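Local coordinates for glycerate 2-kinase (Pyrococcus horikoshii, PDB 1X3L), which catalyses the metal-dependent transfer of a phosphate group, from ATP or several other donors, to D-glycerate, giving 2-phosphoglycerate, at residues R238-R243 with G247-T252; Q309-A312 with P317-P320; V31-D36 with E68-V73. All blocks are in the same frame, centred on the assembly; numbering follows the deposited sequence.

Interaction 1. Residues R238-R243 with G247-T252; sequences RLHIER and GEVEET
Arg243 and Glu248 are held together twice, once through the backbone and once through their side chains. The backbone link is the hydrogen bond from Glu248 N to Arg243 O (2.9 Å), which belongs to a Schellman motif closing helix 235-246. Gly247 makes the turn with a positive phi; a CB there would be jammed against the preceding carbonyl oxygen, which is why glycine suits the place.

The charged link joins the two side chains. Arg243 NE gives an almost straight hydrogen bond to Glu248 OE1 (3.0 Å, N-H...O angle 166°), and the pair is a salt bridge. The oxygen sits at the edge of the guanidinium, close to its plane, but is reached on its anti side, with the two flat groups turned 49° apart. A bend at chi3 (65°) folds the arginine chain back to bring NE there. Glu248 has a second cation, because its OE2 pairs with Arg246 NE.

Apolar contact completes the join. Val249 CG1 lies over one face of the guanidinium, 3.9 Å from Arg243 CZ, so the same flat group meets acid at its edge and hydrocarbon on its face. Val249 CG2 approaches His240 CE1 (3.8 Å) obliquely. The imidazole swings out to it from the helix, while its ND1 is hydrogen-bonded to Glu142 OE2. Branched and compact, Val249 serves both neighbours and also touches Phe217 of helix 217-226.

The chemistry implies a helix terminus secured at several levels: Glu248 N occupies Arg243 O, a carbonyl of the last turn, and the acid is shared by two arginines at the surface, where it would probably offset part of their positive charge.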
# COMPACT_ATOMS: atom_id res chain seq x y z
N ARG A 238 -30.11 2.19 11.44
CA ARG A 238 -31.11 1.17 11.18
C ARG A 238 -32.07 1.65 10.11
O ARG A 238 -32.45 0.89 9.21
CB ARG A 238 -31.90 0.83 12.45
CG ARG A 238 -31.25 -0.20 13.36
CD ARG A 238 -32.26 -0.71 14.39
NE ARG A 238 -32.80 0.38 15.20
CZ ARG A 238 -32.09 1.06 16.10
NH1 ARG A 238 -30.81 0.77 16.30
NH2 ARG A 238 -32.65 2.04 16.78
N LEU A 239 -32.46 2.92 10.19
CA LEU A 239 -33.40 3.48 9.22
C LEU A 239 -32.85 3.48 7.80
O LEU A 239 -33.55 3.11 6.86
CB LEU A 239 -33.80 4.90 9.61
CG LEU A 239 -34.81 5.57 8.67
CD1 LEU A 239 -36.10 4.77 8.65
CD2 LEU A 239 -35.08 7.00 9.14
N HIS A 240 -31.60 3.90 7.62
CA HIS A 240 -31.04 3.92 6.28
C HIS A 240 -30.94 2.52 5.71
O HIS A 240 -31.19 2.31 4.52
CB HIS A 240 -29.64 4.54 6.27
CG HIS A 240 -28.99 4.48 4.93
ND1 HIS A 240 -29.46 5.20 3.85
CD2 HIS A 240 -27.97 3.73 4.46
CE1 HIS A 240 -28.75 4.90 2.78
NE2 HIS A 240 -27.84 4.01 3.12
N ILE A 241 -30.58 1.56 6.55
CA ILE A 241 -30.46 0.18 6.11
C ILE A 241 -31.82 -0.43 5.79
O ILE A 241 -31.95 -1.17 4.82
CB ILE A 241 -29.70 -0.67 7.16
CG1 ILE A 241 -28.22 -0.26 7.16
CG2 ILE A 241 -29.86 -2.16 6.86
CD1 ILE A 241 -27.38 -0.90 8.25
N GLU A 242 -32.83 -0.12 6.60
CA GLU A 242 -34.18 -0.62 6.35
C GLU A 242 -34.67 -0.05 5.02
O GLU A 242 -35.33 -0.74 4.23
CB GLU A 242 -35.14 -0.21 7.47
CG GLU A 242 -34.97 -1.00 8.76
CD GLU A 242 -35.23 -2.49 8.57
OE1 GLU A 242 -36.23 -2.83 7.91
OE2 GLU A 242 -34.44 -3.31 9.08
N ARG A 243 -34.34 1.21 4.76
CA ARG A 243 -34.73 1.85 3.51
C ARG A 243 -34.06 1.12 2.36
O ARG A 243 -34.66 0.92 1.30
CB ARG A 243 -34.32 3.32 3.50
CG ARG A 243 -35.06 4.21 4.49
CD ARG A 243 -34.84 5.68 4.14
NE ARG A 243 -35.43 5.99 2.84
CZ ARG A 243 -35.10 7.03 2.09
NH1 ARG A 243 -34.16 7.88 2.50
NH2 ARG A 243 -35.69 7.22 0.91
N GLY A 247 -35.54 -1.01 -0.86
CA GLY A 247 -35.19 -0.58 -2.21
C GLY A 247 -35.40 0.90 -2.43
O GLY A 247 -35.45 1.36 -3.57
N GLU A 248 -35.51 1.66 -1.35
CA GLU A 248 -35.71 3.11 -1.43
C GLU A 248 -34.41 3.86 -1.71
O GLU A 248 -34.43 4.99 -2.19
CB GLU A 248 -36.34 3.62 -0.13
CG GLU A 248 -37.78 3.16 0.06
CD GLU A 248 -38.29 3.44 1.46
OE1 GLU A 248 -37.85 4.45 2.05
OE2 GLU A 248 -39.15 2.67 1.95
N VAL A 249 -33.28 3.23 -1.40
CA VAL A 249 -31.98 3.84 -1.65
C VAL A 249 -31.14 2.87 -2.46
O VAL A 249 -31.28 1.65 -2.33
CB VAL A 249 -31.26 4.21 -0.33
CG1 VAL A 249 -32.05 5.27 0.41
CG2 VAL A 249 -31.09 2.98 0.54
N GLU A 250 -30.26 3.40 -3.30
CA GLU A 250 -29.43 2.57 -4.15
C GLU A 250 -28.43 1.71 -3.40
O GLU A 250 -27.93 2.08 -2.34
CB GLU A 250 -28.71 3.42 -5.20
CG GLU A 250 -29.68 4.20 -6.10
CD GLU A 250 -28.96 5.00 -7.18
OE1 GLU A 250 -27.74 5.24 -7.04
OE2 GLU A 250 -29.64 5.41 -8.15
N GLU A 251 -28.18 0.54 -3.96
CA GLU A 251 -27.24 -0.43 -3.40
C GLU A 251 -25.83 0.03 -3.77
O GLU A 251 -25.66 0.95 -4.57
CB GLU A 251 -27.56 -1.80 -3.99
CG GLU A 251 -26.67 -2.93 -3.55
CD GLU A 251 -26.73 -3.20 -2.07
OE1 GLU A 251 -27.73 -3.79 -1.59
OE2 GLU A 251 -25.77 -2.80 -1.38
N THR A 252 -24.81 -0.59 -3.17
CA THR A 252 -23.43 -0.24 -3.52
C THR A 252 -23.22 -0.82 -4.92
O THR A 252 -23.99 -1.68 -5.35
CB THR A 252 -22.42 -0.86 -2.52
OG1 THR A 252 -22.77 -2.23 -2.27
CG2 THR A 252 -22.41 -0.09 -1.21

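Interaction 2. Residues Q309-A312 with P317-P320; sequences QEIA and PFEP
Ile311 meets the ring of Phe318 at its edge: CD1 of the isoleucine lies near the ring plane, 4.1 Å from Phe318 CD1. Outside the two segments the ring stacks with that of Tyr287 on strand 285-290. A phenylalanine suits this place because its flat ring can pair with another aromatic while its rim still meets an aliphatic chain.

Everything across this contact turns on Ile311, the one buried residue of the four that touch, and its branches are shared out among three residues of 317-320. With CG1 beside the backbone N and CG2 anti to it (chi1 -69°), the two arms straddle the carbonyl oxygen of Phe318, which is 3.5 Å from Ile311 CG2. The long arm runs on toward the aromatic edge, and on the way its CG1 passes Pro317 CD at 3.9 Å, the two side chains crossing at about a right angle. The short arm packs against the other proline: Ile311 CG2 is 3.6 Å from Pro320 CG.

No hydrogen bond joins the two segments, so shape does the work. A beta-branched residue provides methyls in two directions from one helical position. The prolines offer stiff hydrocarbon rings, and the cis peptide bond before Pro317 probably helps the chain double back on the helix it has just left.

In the fold, 317-320 is the return of a beta-alpha-beta crossover, in which strand 285-290 leads through helix 297-314 to the parallel neighbouring strand 322-328. Ile311 also touches Val322 and Leu324 of that strand and Val433 of strand 427-435, so it plugs the helix onto the sheet, while Pro320 reaches the same Val433.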
# COMPACT_ATOMS: atom_id res chain seq x y z
N GLN A 309 21.53 -20.96 0.42
CA GLN A 309 22.51 -22.02 0.66
C GLN A 309 22.53 -23.02 -0.50
O GLN A 309 23.59 -23.38 -1.00
CB GLN A 309 22.18 -22.80 1.93
CG GLN A 309 22.58 -22.18 3.23
CD GLN A 309 22.34 -23.13 4.40
OE1 GLN A 309 21.20 -23.47 4.71
NE2 GLN A 309 23.43 -23.56 5.03
N GLU A 310 21.35 -23.48 -0.88
CA GLU A 310 21.20 -24.46 -1.96
C GLU A 310 21.77 -23.92 -3.27
O GLU A 310 22.47 -24.64 -3.99
CB GLU A 310 19.71 -24.80 -2.12
CG GLU A 310 19.42 -26.08 -2.89
CD GLU A 310 19.84 -27.34 -2.14
OE1 GLU A 310 20.00 -27.29 -0.89
OE2 GLU A 310 19.99 -28.40 -2.79
N ILE A 311 21.48 -22.66 -3.57
CA ILE A 311 21.96 -22.02 -4.79
C ILE A 311 23.49 -21.94 -4.83
O ILE A 311 24.12 -22.31 -5.82
CB ILE A 311 21.36 -20.58 -4.92
CG1 ILE A 311 19.86 -20.68 -5.20
CG2 ILE A 311 22.08 -19.79 -6.03
CD1 ILE A 311 19.15 -19.35 -5.28
N ALA A 312 24.09 -21.47 -3.74
CA ALA A 312 25.55 -21.34 -3.67
C ALA A 312 26.24 -22.70 -3.60
O ALA A 312 27.37 -22.86 -4.07
CB ALA A 312 25.94 -20.50 -2.47
N PRO A 317 17.69 -23.97 -6.70
CA PRO A 317 16.86 -24.05 -7.91
C PRO A 317 17.35 -23.23 -9.10
O PRO A 317 16.87 -23.42 -10.22
CB PRO A 317 15.49 -23.61 -7.41
CG PRO A 317 15.84 -22.59 -6.39
CD PRO A 317 16.96 -23.26 -5.63
N PHE A 318 18.29 -22.32 -8.86
CA PHE A 318 18.85 -21.47 -9.91
C PHE A 318 20.38 -21.45 -9.82
O PHE A 318 20.94 -21.65 -8.74
CB PHE A 318 18.37 -20.02 -9.78
CG PHE A 318 16.89 -19.88 -9.58
CD1 PHE A 318 16.39 -19.42 -8.37
CD2 PHE A 318 16.00 -20.20 -10.60
CE1 PHE A 318 15.01 -19.27 -8.18
CE2 PHE A 318 14.63 -20.05 -10.42
CZ PHE A 318 14.13 -19.58 -9.20
N GLU A 319 21.04 -21.20 -10.95
CA GLU A 319 22.50 -21.11 -10.99
C GLU A 319 22.90 -19.65 -10.81
O GLU A 319 22.30 -18.76 -11.41
CB GLU A 319 23.03 -21.56 -12.36
CG GLU A 319 22.92 -23.05 -12.68
CD GLU A 319 23.90 -23.90 -11.88
OE1 GLU A 319 24.83 -23.34 -11.25
OE2 GLU A 319 23.73 -25.14 -11.89
N PRO A 320 23.91 -19.37 -9.96
CA PRO A 320 24.33 -17.97 -9.77
C PRO A 320 24.96 -17.53 -11.10
O PRO A 320 25.35 -18.38 -11.90
CB PRO A 320 25.38 -18.06 -8.66
CG PRO A 320 25.07 -19.36 -7.96
CD PRO A 320 24.68 -20.27 -9.09

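Interaction 3. Residues V31-D36 with E68-V73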
# COMPACT_ATOMS: atom_id res chain seq x y z
N VAL A 31 0.98 6.91 -16.51
CA VAL A 31 0.25 7.82 -17.38
C VAL A 31 1.13 8.58 -18.37
O VAL A 31 1.95 9.40 -17.97
CB VAL A 31 -0.54 8.86 -16.55
CG1 VAL A 31 -1.46 9.66 -17.44
CG2 VAL A 31 -1.32 8.17 -15.44
N LYS A 32 0.94 8.29 -19.65
CA LYS A 32 1.68 8.96 -20.71
C LYS A 32 0.69 9.82 -21.49
O LYS A 32 -0.46 9.43 -21.68
CB LYS A 32 2.32 7.93 -21.65
CG LYS A 32 3.19 6.90 -20.94
CD LYS A 32 4.33 7.55 -20.17
CE LYS A 32 5.16 6.50 -19.45
NZ LYS A 32 6.26 7.10 -18.64
N VAL A 33 1.12 10.99 -21.93
CA VAL A 33 0.23 11.88 -22.67
C VAL A 33 0.78 12.21 -24.04
O VAL A 33 1.96 12.54 -24.19
CB VAL A 33 -0.06 13.17 -21.88
CG1 VAL A 33 -0.87 14.13 -22.74
CG2 VAL A 33 -0.80 12.85 -20.60
N SER A 34 -0.08 12.12 -25.05
CA SER A 34 0.29 12.44 -26.42
C SER A 34 -0.01 13.91 -26.69
O SER A 34 0.62 14.80 -26.11
CB SER A 34 -0.48 11.58 -27.43
OG SER A 34 -0.04 10.23 -27.39
N ASP A 35 -0.97 14.17 -27.57
CA ASP A 35 -1.34 15.54 -27.88
C ASP A 35 -2.84 15.61 -27.63
O ASP A 35 -3.38 16.66 -27.28
CB ASP A 35 -1.04 15.92 -29.33
CG ASP A 35 -1.40 17.37 -29.64
OD1 ASP A 35 -2.61 17.70 -29.64
OD2 ASP A 35 -0.47 18.17 -29.89
N ASP A 36 -3.50 14.47 -27.79
CA ASP A 36 -4.93 14.39 -27.58
C ASP A 36 -5.27 13.06 -26.92
O ASP A 36 -6.43 12.80 -26.59
CB ASP A 36 -5.64 14.50 -28.93
CG ASP A 36 -7.12 14.80 -28.79
OD1 ASP A 36 -7.83 14.82 -29.82
OD2 ASP A 36 -7.57 15.01 -27.64
N GLU A 68 -1.04 17.27 -12.97
CA GLU A 68 -0.96 18.67 -13.41
C GLU A 68 0.30 18.93 -14.24
O GLU A 68 0.31 19.84 -15.07
CB GLU A 68 -0.95 19.63 -12.22
CG GLU A 68 -2.23 19.67 -11.40
CD GLU A 68 -2.25 20.86 -10.45
OE1 GLU A 68 -1.26 21.07 -9.72
OE2 GLU A 68 -3.27 21.58 -10.43
N ASP A 69 1.35 18.15 -14.02
CA ASP A 69 2.58 18.35 -14.77
C ASP A 69 2.52 17.80 -16.19
O ASP A 69 3.38 18.13 -17.02
CB ASP A 69 3.78 17.73 -14.04
CG ASP A 69 4.10 18.44 -12.73
OD1 ASP A 69 3.83 19.66 -12.63
OD2 ASP A 69 4.63 17.79 -11.81
N ILE A 70 1.53 16.98 -16.48
CA ILE A 70 1.40 16.42 -17.82
C ILE A 70 0.07 16.72 -18.48
O ILE A 70 -0.12 16.41 -19.66
CB ILE A 70 1.61 14.89 -17.81
CG1 ILE A 70 0.51 14.21 -16.98
CG2 ILE A 70 2.98 14.56 -17.25
CD1 ILE A 70 0.61 12.70 -16.94
N LEU A 71 -0.85 17.33 -17.74
CA LEU A 71 -2.16 17.66 -18.28
C LEU A 71 -2.72 18.94 -17.66
O LEU A 71 -2.48 19.23 -16.49
CB LEU A 71 -3.14 16.51 -18.02
CG LEU A 71 -2.91 15.18 -18.74
CD1 LEU A 71 -3.82 14.11 -18.14
CD2 LEU A 71 -3.19 15.34 -20.23
N ASP A 72 -3.47 19.70 -18.45
CA ASP A 72 -4.09 20.92 -17.96
C ASP A 72 -5.37 20.52 -17.25
O ASP A 72 -6.28 19.96 -17.86
CB ASP A 72 -4.41 21.87 -19.12
CG ASP A 72 -3.16 22.35 -19.84
OD1 ASP A 72 -2.26 22.90 -19.17
OD2 ASP A 72 -3.09 22.19 -21.08
N VAL A 73 -5.43 20.78 -15.95
CA VAL A 73 -6.60 20.41 -15.16
C VAL A 73 -7.57 21.57 -14.95
O VAL A 73 -7.21 22.61 -14.40
CB VAL A 73 -6.17 19.85 -13.79
CG1 VAL A 73 -7.40 19.50 -12.96
CG2 VAL A 73 -5.29 18.62 -13.99
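Val33, Ile70 and Leu71 carry most of this contact, which joins an edge strand of a small antiparallel beta-meander to the C-terminal part of helix 60-70 and the residues that follow. That helix makes the beta-alpha-beta crossover between strands 51-56 and 75-81 of the parallel, Rossmann-like sheet, so the small antiparallel sheet is packed against the crossover of the large parallel one.

Val31 and Val33, two residues apart on strand 31-33, both point toward 68-73, and Ile70 reaches between them. Its CG1 stands in the crowded position between the backbone N and the carbonyl carbon (chi1 63°), and the extended chain beyond carries CD1 to the strand. That methyl lies 3.7 Å from Val31 CG1 and 3.9 Å from Val33 CG2, and it also rests against the carbonyl oxygen of Val31. A slim isoleucine arm suits a place where its end must touch two valines at once.

Leu71 comes in beside it. Its CB does not aim at the strand, but the branched end bends round so that CD2 touches both methyls of Val33; the same side chain meets Ile38 of strand 37-40 and Ile47. An alanine in place of Val33 would remove both methyls, and would probably open a gap beside Leu71 CD2 and leave the Ile70 tip supported by Val31 alone on this strand.

No hydrogen bond crosses the interface, and the fit is closest where two methyls are pressed slightly inside normal van der Waals distance: Val33 CG2 and Leu71 CD2, at 3.5 Å.

The three contacts are far apart and follow one another along the chain, interaction 3 first, then 1, then 2. Interactions 1 and 2 lie on opposite sides of the chain's centre, with their own centres about 59 Å apart. Interaction 3 is about 40 Å from interaction 1 and 46 Å from interaction 2, centre to centre, and even its nearest atoms stay about 26 Å from those of interaction 1. Interactions 1 and 2 each bind a helix to the loop just after it, whereas interaction 3 bridges more distant parts of the sequence. None lies at Lys58, which probably binds the substrate, although helix 60-70, which leads into interaction 3, begins just after it.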